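Local coordinates for protein type III Pentaketide Synthase (PDB 3EUO) that is a fungal type III pentaketide synthase of the chalcone and stilbene synthase family, probably building polyketides by transferring and condensing acyl units, at residues A[29-34]-A[187-192]; A[264-269]-A[371-376]; A[290-295]-A[355-360]. All blocks are in the same frame, centred on the assembly; numbering follows the deposited sequence.

Contact 1. Residues A[29-34]-A[187-192]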
loop_
_atom_site.group_PDB
_atom_site.type_symbol
_atom_site.label_atom_id
_atom_site.label_comp_id
_atom_site.label_asym_id
_atom_site.label_seq_id
_atom_site.Cartn_x
_atom_site.Cartn_y
_atom_site.Cartn_z
ATOM N N TYR A 29 23.138 10.991 24.123
ATOM C CA TYR A 29 23.451 11.557 22.803
ATOM C C TYR A 29 23.277 13.052 22.615
ATOM O O TYR A 29 23.716 13.591 21.594
ATOM C CB TYR A 29 22.741 10.766 21.695
ATOM C CG TYR A 29 23.289 9.371 21.638
ATOM C CD1 TYR A 29 24.563 9.131 21.120
ATOM C CD2 TYR A 29 22.576 8.301 22.172
ATOM C CE1 TYR A 29 25.092 7.859 21.101
ATOM C CE2 TYR A 29 23.097 7.023 22.158
ATOM C CZ TYR A 29 24.359 6.812 21.625
ATOM O OH TYR A 29 24.892 5.550 21.619
ATOM N N HIS A 30 22.660 13.728 23.584
ATOM C CA HIS A 30 22.411 15.163 23.450
ATOM C C HIS A 30 22.586 15.937 24.741
ATOM O O HIS A 30 22.146 15.485 25.803
ATOM C CB HIS A 30 21.016 15.425 22.859
ATOM C CG HIS A 30 20.825 14.821 21.502
ATOM N ND1 HIS A 30 20.144 13.642 21.299
ATOM C CD2 HIS A 30 21.266 15.216 20.284
ATOM C CE1 HIS A 30 20.157 13.342 20.013
ATOM N NE2 HIS A 30 20.835 14.279 19.374
ATOM N N PRO A 31 23.228 17.120 24.655
ATOM C CA PRO A 31 23.205 18.021 25.798
ATOM C C PRO A 31 21.765 18.444 26.079
ATOM O O PRO A 31 20.912 18.411 25.178
ATOM C CB PRO A 31 24.019 19.235 25.309
ATOM C CG PRO A 31 24.858 18.719 24.183
ATOM C CD PRO A 31 23.996 17.680 23.525
ATOM N N GLU A 32 21.498 18.826 27.322
ATOM C CA GLU A 32 20.195 19.331 27.710
ATOM C C GLU A 32 19.908 20.600 26.916
ATOM O O GLU A 32 20.812 21.396 26.667
ATOM C CB GLU A 32 20.151 19.626 29.217
ATOM C CG GLU A 32 20.572 18.456 30.119
ATOM C CD GLU A 32 22.081 18.397 30.387
ATOM O OE1 GLU A 32 22.883 18.230 29.431
ATOM O OE2 GLU A 32 22.464 18.498 31.576
ATOM N N SER A 33 18.661 20.761 26.485
ATOM C CA SER A 33 18.216 21.966 25.783
ATOM C C SER A 33 16.765 22.228 26.188
ATOM O O SER A 33 16.122 21.326 26.725
ATOM C CB SER A 33 18.317 21.777 24.264
ATOM O OG SER A 33 17.405 20.792 23.795
ATOM N N PRO A 34 16.253 23.460 25.964
ATOM C CA PRO A 34 14.859 23.765 26.298
ATOM C C PRO A 34 13.837 22.818 25.664
ATOM O O PRO A 34 12.933 22.324 26.368
ATOM C CB PRO A 34 14.681 25.202 25.786
ATOM C CG PRO A 34 16.061 25.781 25.878
ATOM C CD PRO A 34 16.962 24.655 25.461
ATOM N N SER A 187 16.140 15.583 15.800
ATOM C CA SER A 187 15.276 16.696 15.405
ATOM C C SER A 187 14.908 17.593 16.588
ATOM O O SER A 187 14.897 18.816 16.457
ATOM C CB SER A 187 14.014 16.191 14.708
ATOM O OG SER A 187 14.332 15.654 13.440
ATOM N N ILE A 188 14.607 16.990 17.741
ATOM C CA ILE A 188 14.298 17.778 18.944
ATOM C C ILE A 188 15.457 18.718 19.266
ATOM O O ILE A 188 15.272 19.935 19.437
ATOM C CB ILE A 188 13.980 16.887 20.178
ATOM C CG1 ILE A 188 12.720 16.061 19.927
ATOM C CG2 ILE A 188 13.797 17.752 21.452
ATOM C CD1 ILE A 188 12.609 14.828 20.803
ATOM N N ASP A 189 16.656 18.151 19.331
ATOM C CA ASP A 189 17.852 18.917 19.637
ATOM C C ASP A 189 18.113 20.002 18.580
ATOM O O ASP A 189 18.220 21.182 18.913
ATOM C CB ASP A 189 19.050 17.970 19.745
ATOM C CG ASP A 189 20.351 18.699 19.996
ATOM O OD1 ASP A 189 20.585 19.099 21.154
ATOM O OD2 ASP A 189 21.136 18.870 19.029
ATOM N N ALA A 190 18.177 19.600 17.312
ATOM C CA ALA A 190 18.588 20.509 16.228
ATOM C C ALA A 190 17.566 21.600 15.901
ATOM O O ALA A 190 17.938 22.746 15.628
ATOM C CB ALA A 190 18.929 19.709 14.969
ATOM N N LEU A 191 16.287 21.244 15.920
ATOM C CA LEU A 191 15.236 22.169 15.512
ATOM C C LEU A 191 14.628 22.898 16.695
ATOM O O LEU A 191 13.875 23.861 16.516
ATOM C CB LEU A 191 14.143 21.436 14.736
ATOM C CG LEU A 191 14.596 20.645 13.510
ATOM C CD1 LEU A 191 13.437 19.859 12.947
ATOM C CD2 LEU A 191 15.211 21.552 12.442
ATOM N N GLN A 192 14.961 22.435 17.900
ATOM C CA GLN A 192 14.318 22.908 19.120
ATOM C C GLN A 192 12.793 22.918 18.975
ATOM O O GLN A 192 12.138 23.896 19.330
ATOM C CB GLN A 192 14.854 24.287 19.536
ATOM C CG GLN A 192 16.255 24.242 20.152
ATOM C CD GLN A 192 16.305 23.378 21.394
ATOM O OE1 GLN A 192 15.750 23.736 22.439
ATOM N NE2 GLN A 192 16.957 22.218 21.283
HETATM O O HOH W 1 19.003 18.636 23.290
#
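Ser33 and Gln192 meet through one direct hydrogen bond: Gln192 NE2 donates to Ser33 OG at 2.9 Å, nearly straight at 164°. The other hydrogen of the same nitrogen turns back to its own helix and reaches Asp189 O, also at 2.9 Å from Gln192 NE2. Both acceptors lie in the plane of the Gln192 amide, which is thereby kept from rotating. The glutamine chain bends at its second torsion, and this fold brings the amide back over the helix end, with Gln192 OE1 facing the ring of Pro34 (3.4 Å to Pro34 CD) and accepting from the backbone N of Ala35.

The hydroxyl of Ser33 sits between its own backbone N and carbonyl carbon (chi1 66°), where it can face both the following helix and Gln192. Besides the amide bond it accepts from Met36 N and donates to a water 2.7 Å from Ser33 OG. That water gives its own two hydrogens to Pro31 O and Asp189 OD1, each 2.7 Å from the water oxygen, so it joins the loop to the helix where carboxylate and hydroxyl do not touch directly.

Asp189 extends its CG away from the backbone N (chi1 177°), carrying the carboxylate out toward the loop. There the imidazole of His30 crosses the side chain obliquely, packing against CB and CG, with His30 CG 4.0 Å from Asp189 CB.

Ser33 is the N-cap of helix 34-42, and Gln192, with positive phi, is the first residue past helix 181-191. The arrangement, at the protein surface, is a helix N-cap braced by the side chain that follows the C-terminal end of another helix.

Contact 2. Residues A[264-269]-A[371-376]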
loop_
_atom_site.group_PDB
_atom_site.type_symbol
_atom_site.label_atom_id
_atom_site.label_comp_id
_atom_site.label_asym_id
_atom_site.label_seq_id
_atom_site.Cartn_x
_atom_site.Cartn_y
_atom_site.Cartn_z
ATOM N N ALA A 264 -13.905 16.391 17.479
ATOM C CA ALA A 264 -15.010 16.949 16.691
ATOM C C ALA A 264 -15.591 15.985 15.655
ATOM O O ALA A 264 -16.755 16.114 15.265
ATOM C CB ALA A 264 -14.572 18.253 16.014
ATOM N N SER A 265 -14.786 15.027 15.207
ATOM C CA SER A 265 -15.218 14.101 14.159
ATOM C C SER A 265 -16.056 12.925 14.666
ATOM O O SER A 265 -16.745 12.276 13.875
ATOM C CB SER A 265 -14.013 13.569 13.376
ATOM O OG SER A 265 -13.252 12.671 14.163
ATOM N N LEU A 266 -16.004 12.664 15.973
ATOM C CA LEU A 266 -16.626 11.464 16.559
ATOM C C LEU A 266 -18.148 11.408 16.400
ATOM O O LEU A 266 -18.683 10.449 15.849
ATOM C CB LEU A 266 -16.245 11.311 18.041
ATOM C CG LEU A 266 -14.790 10.988 18.426
ATOM C CD1 LEU A 266 -14.573 11.240 19.896
ATOM C CD2 LEU A 266 -14.400 9.546 18.075
ATOM N N GLN A 267 -18.837 12.442 16.882
ATOM C CA GLN A 267 -20.304 12.487 16.843
ATOM C C GLN A 267 -20.878 12.315 15.426
ATOM O O GLN A 267 -21.744 11.462 15.222
ATOM C CB GLN A 267 -20.841 13.762 17.522
ATOM C CG GLN A 267 -20.358 13.968 18.973
ATOM C CD GLN A 267 -19.232 14.998 19.126
ATOM O OE1 GLN A 267 -19.325 15.906 19.971
ATOM N NE2 GLN A 267 -18.160 14.858 18.328
ATOM N N PRO A 268 -20.396 13.114 14.446
ATOM C CA PRO A 268 -20.917 13.008 13.077
ATOM C C PRO A 268 -20.639 11.656 12.412
ATOM O O PRO A 268 -21.496 11.137 11.691
ATOM C CB PRO A 268 -20.168 14.116 12.329
ATOM C CG PRO A 268 -19.689 15.038 13.384
ATOM C CD PRO A 268 -19.374 14.171 14.543
ATOM N N THR A 269 -19.460 11.092 12.660
ATOM C CA THR A 269 -19.091 9.795 12.081
ATOM C C THR A 269 -19.913 8.672 12.717
ATOM O O THR A 269 -20.452 7.816 12.013
ATOM C CB THR A 269 -17.581 9.528 12.200
ATOM O OG1 THR A 269 -16.866 10.681 11.738
ATOM C CG2 THR A 269 -17.176 8.322 11.352
ATOM N N VAL A 371 -10.447 9.279 9.318
ATOM C CA VAL A 371 -11.218 8.702 10.411
ATOM C C VAL A 371 -11.806 7.372 9.950
ATOM O O VAL A 371 -12.384 7.290 8.862
ATOM C CB VAL A 371 -12.378 9.632 10.836
ATOM C CG1 VAL A 371 -13.139 9.028 12.016
ATOM C CG2 VAL A 371 -11.868 11.032 11.172
ATOM N N GLU A 372 -11.664 6.342 10.782
ATOM C CA GLU A 372 -12.212 5.023 10.509
ATOM C C GLU A 372 -13.091 4.599 11.679
ATOM O O GLU A 372 -12.683 4.720 12.831
ATOM C CB GLU A 372 -11.089 3.988 10.340
ATOM C CG GLU A 372 -10.135 4.244 9.171
ATOM C CD GLU A 372 -10.703 3.866 7.796
ATOM O OE1 GLU A 372 -11.713 3.137 7.706
ATOM O OE2 GLU A 372 -10.113 4.294 6.790
ATOM N N MET A 373 -14.297 4.131 11.378
ATOM C CA MET A 373 -15.147 3.496 12.389
ATOM C C MET A 373 -15.702 2.193 11.846
ATOM O O MET A 373 -15.927 2.060 10.645
ATOM C CB MET A 373 -16.317 4.396 12.814
ATOM C CG MET A 373 -16.006 5.419 13.874
ATOM S SD MET A 373 -17.485 6.128 14.687
ATOM C CE MET A 373 -16.712 7.556 15.422
ATOM N N CYS A 374 -15.934 1.238 12.741
ATOM C CA CYS A 374 -16.625 0.010 12.381
ATOM C C CYS A 374 -17.600 -0.385 13.481
ATOM O O CYS A 374 -17.430 -0.006 14.649
ATOM C CB CYS A 374 -15.626 -1.118 12.102
ATOM S SG CYS A 374 -14.674 -1.667 13.527
ATOM N N MET A 375 -18.635 -1.124 13.096
ATOM C CA MET A 375 -19.550 -1.706 14.064
ATOM C C MET A 375 -19.384 -3.219 14.065
ATOM O O MET A 375 -19.540 -3.864 13.026
ATOM C CB MET A 375 -21.002 -1.343 13.736
ATOM C CG MET A 375 -22.015 -1.871 14.763
ATOM S SD MET A 375 -21.945 -1.095 16.396
ATOM C CE MET A 375 -22.834 0.417 16.029
ATOM N N LEU A 376 -19.073 -3.767 15.237
ATOM C CA LEU A 376 -18.938 -5.204 15.421
ATOM C C LEU A 376 -20.038 -5.719 16.330
ATOM O O LEU A 376 -20.473 -5.020 17.251
ATOM C CB LEU A 376 -17.579 -5.557 16.031
ATOM C CG LEU A 376 -16.334 -5.049 15.300
ATOM C CD1 LEU A 376 -15.096 -5.208 16.168
ATOM C CD2 LEU A 376 -16.159 -5.778 13.977
#
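Met373 and Thr269 carry most of this interface, in which helix 258-277 lies against a face of the central mixed sheet, the layered alpha/beta arrangement of the thiolase fold. The short axes of helix 264-269 and strand 371-376 pass 9.9 Å apart at an angle of 41°. Met373 runs extended beyond CG, and its terminal methyl slips in beneath the helix backbone: Met373 CE is 3.5 Å from Leu266 O and 3.9 Å from Thr269 CB. Along the same chain, Thr269 CG2 rests obliquely on both CG and SD, 4.0 Å from Met373 SD. Leu266 crosses the methionine at about a right angle, touching it through CD2, while its side chain also reaches helix 300-310.

Two residues back along the strand, Val371 divides its methyls between Ser265 and Thr269, one helical turn apart. Val371 CG2 meets Ser265 OG at 3.7 Å, a hydroxyl already bonded to Ala262 O, and Val371 CG1 meets Thr269 OG1 at 4.1 Å. Although it faces a valine methyl, the threonine hydroxyl is satisfied within the helix: Thr269 OG1 donates to Ser265 O at 2.7 Å, and Thr269 N reaches that oxygen from the opposite face of the carbonyl plane.

Contact 3. Residues A[290-295]-A[355-360]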
loop_
_atom_site.group_PDB
_atom_site.type_symbol
_atom_site.label_atom_id
_atom_site.label_comp_id
_atom_site.label_asym_id
_atom_site.label_seq_id
_atom_site.Cartn_x
_atom_site.Cartn_y
_atom_site.Cartn_z
ATOM N N ASP A 290 -24.484 2.908 25.164
ATOM C CA ASP A 290 -24.995 1.536 25.028
ATOM C C ASP A 290 -23.933 0.557 24.532
ATOM O O ASP A 290 -24.070 -0.647 24.724
ATOM C CB ASP A 290 -26.193 1.480 24.064
ATOM C CG ASP A 290 -27.439 2.172 24.609
ATOM O OD1 ASP A 290 -27.555 2.367 25.839
ATOM O OD2 ASP A 290 -28.325 2.511 23.792
ATOM N N PHE A 291 -22.892 1.068 23.875
ATOM C CA PHE A 291 -21.896 0.214 23.224
ATOM C C PHE A 291 -20.614 0.111 24.028
ATOM O O PHE A 291 -20.325 0.968 24.873
ATOM C CB PHE A 291 -21.543 0.768 21.834
ATOM C CG PHE A 291 -22.719 0.895 20.914
ATOM C CD1 PHE A 291 -23.066 -0.153 20.063
ATOM C CD2 PHE A 291 -23.484 2.057 20.899
ATOM C CE1 PHE A 291 -24.162 -0.042 19.208
ATOM C CE2 PHE A 291 -24.580 2.179 20.039
ATOM C CZ PHE A 291 -24.918 1.121 19.196
ATOM N N ASP A 292 -19.850 -0.944 23.755
ATOM C CA ASP A 292 -18.440 -0.979 24.118
ATOM C C ASP A 292 -17.678 -0.279 23.008
ATOM O O ASP A 292 -18.070 -0.346 21.851
ATOM C CB ASP A 292 -17.956 -2.413 24.289
ATOM C CG ASP A 292 -18.189 -2.940 25.700
ATOM O OD1 ASP A 292 -18.234 -2.121 26.650
ATOM O OD2 ASP A 292 -18.326 -4.174 25.854
ATOM N N TRP A 293 -16.596 0.395 23.373
ATOM C CA TRP A 293 -15.860 1.230 22.443
ATOM C C TRP A 293 -14.401 0.790 22.348
ATOM O O TRP A 293 -13.629 0.917 23.307
ATOM C CB TRP A 293 -15.959 2.693 22.868
ATOM C CG TRP A 293 -17.239 3.364 22.467
ATOM C CD1 TRP A 293 -18.466 3.213 23.047
ATOM C CD2 TRP A 293 -17.404 4.316 21.415
ATOM N NE1 TRP A 293 -19.392 4.006 22.407
ATOM C CE2 TRP A 293 -18.768 4.688 21.396
ATOM C CE3 TRP A 293 -16.533 4.880 20.474
ATOM C CZ2 TRP A 293 -19.280 5.610 20.478
ATOM C CZ3 TRP A 293 -17.042 5.792 19.559
ATOM C CH2 TRP A 293 -18.403 6.152 19.573
ATOM N N ALA A 294 -14.042 0.240 21.193
ATOM C CA ALA A 294 -12.667 -0.138 20.919
ATOM C C ALA A 294 -12.015 1.050 20.208
ATOM O O ALA A 294 -12.017 1.127 18.976
ATOM C CB ALA A 294 -12.629 -1.388 20.038
ATOM N N MET A 295 -11.488 1.989 20.992
ATOM C CA MET A 295 -10.835 3.173 20.437
ATOM C C MET A 295 -9.343 2.937 20.267
ATOM O O MET A 295 -8.710 2.338 21.136
ATOM C CB MET A 295 -11.039 4.373 21.368
ATOM C CG MET A 295 -10.426 5.682 20.866
ATOM S SD MET A 295 -11.381 6.459 19.541
ATOM C CE MET A 295 -13.024 6.280 20.246
ATOM N N LYS A 355 -22.300 -4.820 32.463
ATOM C CA LYS A 355 -22.881 -5.255 31.202
ATOM C C LYS A 355 -21.863 -5.276 30.068
ATOM O O LYS A 355 -21.488 -4.229 29.524
ATOM C CB LYS A 355 -24.126 -4.433 30.842
ATOM C CG LYS A 355 -25.413 -4.980 31.480
ATOM C CD LYS A 355 -25.568 -6.481 31.185
ATOM C CE LYS A 355 -26.554 -7.168 32.118
ATOM N NZ LYS A 355 -26.378 -8.650 32.076
ATOM N N VAL A 356 -21.400 -6.483 29.750
ATOM C CA VAL A 356 -20.557 -6.710 28.580
ATOM C C VAL A 356 -21.449 -6.558 27.358
ATOM O O VAL A 356 -22.443 -7.279 27.211
ATOM C CB VAL A 356 -19.922 -8.115 28.591
ATOM C CG1 VAL A 356 -19.096 -8.348 27.330
ATOM C CG2 VAL A 356 -19.062 -8.302 29.830
ATOM N N LYS A 357 -21.091 -5.619 26.488
ATOM C CA LYS A 357 -21.951 -5.246 25.371
ATOM C C LYS A 357 -21.839 -6.195 24.184
ATOM O O LYS A 357 -20.766 -6.725 23.888
ATOM C CB LYS A 357 -21.682 -3.800 24.943
ATOM C CG LYS A 357 -21.817 -2.775 26.072
ATOM C CD LYS A 357 -23.131 -2.928 26.858
ATOM C CE LYS A 357 -23.355 -1.758 27.813
ATOM N NZ LYS A 357 -22.282 -1.624 28.829
ATOM N N GLU A 358 -22.969 -6.389 23.512
ATOM C CA GLU A 358 -23.072 -7.259 22.348
ATOM C C GLU A 358 -22.587 -6.551 21.086
ATOM O O GLU A 358 -22.322 -7.194 20.066
ATOM C CB GLU A 358 -24.529 -7.684 22.175
ATOM C CG GLU A 358 -24.727 -8.975 21.423
ATOM C CD GLU A 358 -25.968 -9.735 21.873
ATOM O OE1 GLU A 358 -26.572 -9.374 22.913
ATOM O OE2 GLU A 358 -26.329 -10.708 21.184
ATOM N N TYR A 359 -22.490 -5.227 21.158
ATOM C CA TYR A 359 -22.109 -4.419 20.005
ATOM C C TYR A 359 -20.969 -3.486 20.362
ATOM O O TYR A 359 -20.979 -2.841 21.415
ATOM C CB TYR A 359 -23.309 -3.644 19.451
ATOM C CG TYR A 359 -24.394 -4.543 18.905
ATOM C CD1 TYR A 359 -24.411 -4.914 17.557
ATOM C CD2 TYR A 359 -25.400 -5.035 19.738
ATOM C CE1 TYR A 359 -25.399 -5.757 17.057
ATOM C CE2 TYR A 359 -26.386 -5.880 19.247
ATOM C CZ TYR A 359 -26.386 -6.224 17.909
ATOM O OH TYR A 359 -27.365 -7.056 17.426
ATOM N N VAL A 360 -19.989 -3.420 19.465
ATOM C CA VAL A 360 -18.730 -2.739 19.725
ATOM C C VAL A 360 -18.452 -1.758 18.597
ATOM O O VAL A 360 -18.510 -2.115 17.417
ATOM C CB VAL A 360 -17.553 -3.756 19.838
ATOM C CG1 VAL A 360 -16.261 -3.065 20.241
ATOM C CG2 VAL A 360 -17.892 -4.864 20.830
HETATM O O HOH W 2 -20.301 -0.355 27.521
HETATM O O HOH W 3 -18.060 -6.237 24.300
#
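Strand 292-295, the outermost strand at one end of the central sheet within this chain, pairs in parallel with strand 359-366, and this contact is where the pairing begins. Asp292 N donates to Tyr359 O at 3.2 Å, in the carbonyl plane, and Val360 CA-H returns a contact to Asp292 O. On the side where Asp292 and Val360 point, Ala294 CB lies 4.0 Å from Val360 CG1. Phe291 turns a ring edge to Tyr359, whose CB is 3.6 Å from Phe291 CD1.

The two strands are neighbours in the sheet and successive in the chain, so they form a parallel crossover whose long connection is largely helical; it belongs to the C-terminal half of the chalcone synthase-type thiolase fold.

The carboxylate of Asp292 also bonds to the loop that leads into strand 359-366. Lys357 N donates to Asp292 OD2 at 3.2 Å from above the carboxylate plane, and a water 2.6 Å from Asp292 OD2 links it to Lys357 O. Asp292 OD1 forms a salt bridge with Arg318 and is joined to Lys357 NZ only through a second water, which also bonds Phe291 O. The lysine chain bends at chi2 (-50°) and again at chi4 (-61°), a curl that passes its methylenes over Asp290 O (3.3 Å to Lys357 CD) and returns NZ to Lys355 O at 2.8 Å. An alanine in place of Asp292 would remove the carboxylate, which is likely to leave Lys357 N without its acceptor and the Arg318 charge without this mate.

From the N terminus, contact 1 comes first: the loop between helices 20-29 and 34-42 meets the end of helix 181-191, closing a loop of 152 residues at the surface. It is complete before contact 2 opens, and its nearest atoms stay about 26 Å from contact 2 and about 25 Å from contact 3. Contact 2 joins helix 258-277 to strand 370-378, closing a second loop. Contact 3 nests inside that loop, pairing strand 292-295 with strand 359-366. The two share the sheet, in which strands 359-366 and 370-378 are neighbours: Leu376 O and Val360 N are 2.8 Å apart, probably hydrogen-bonded, and Met375 packs on Phe291.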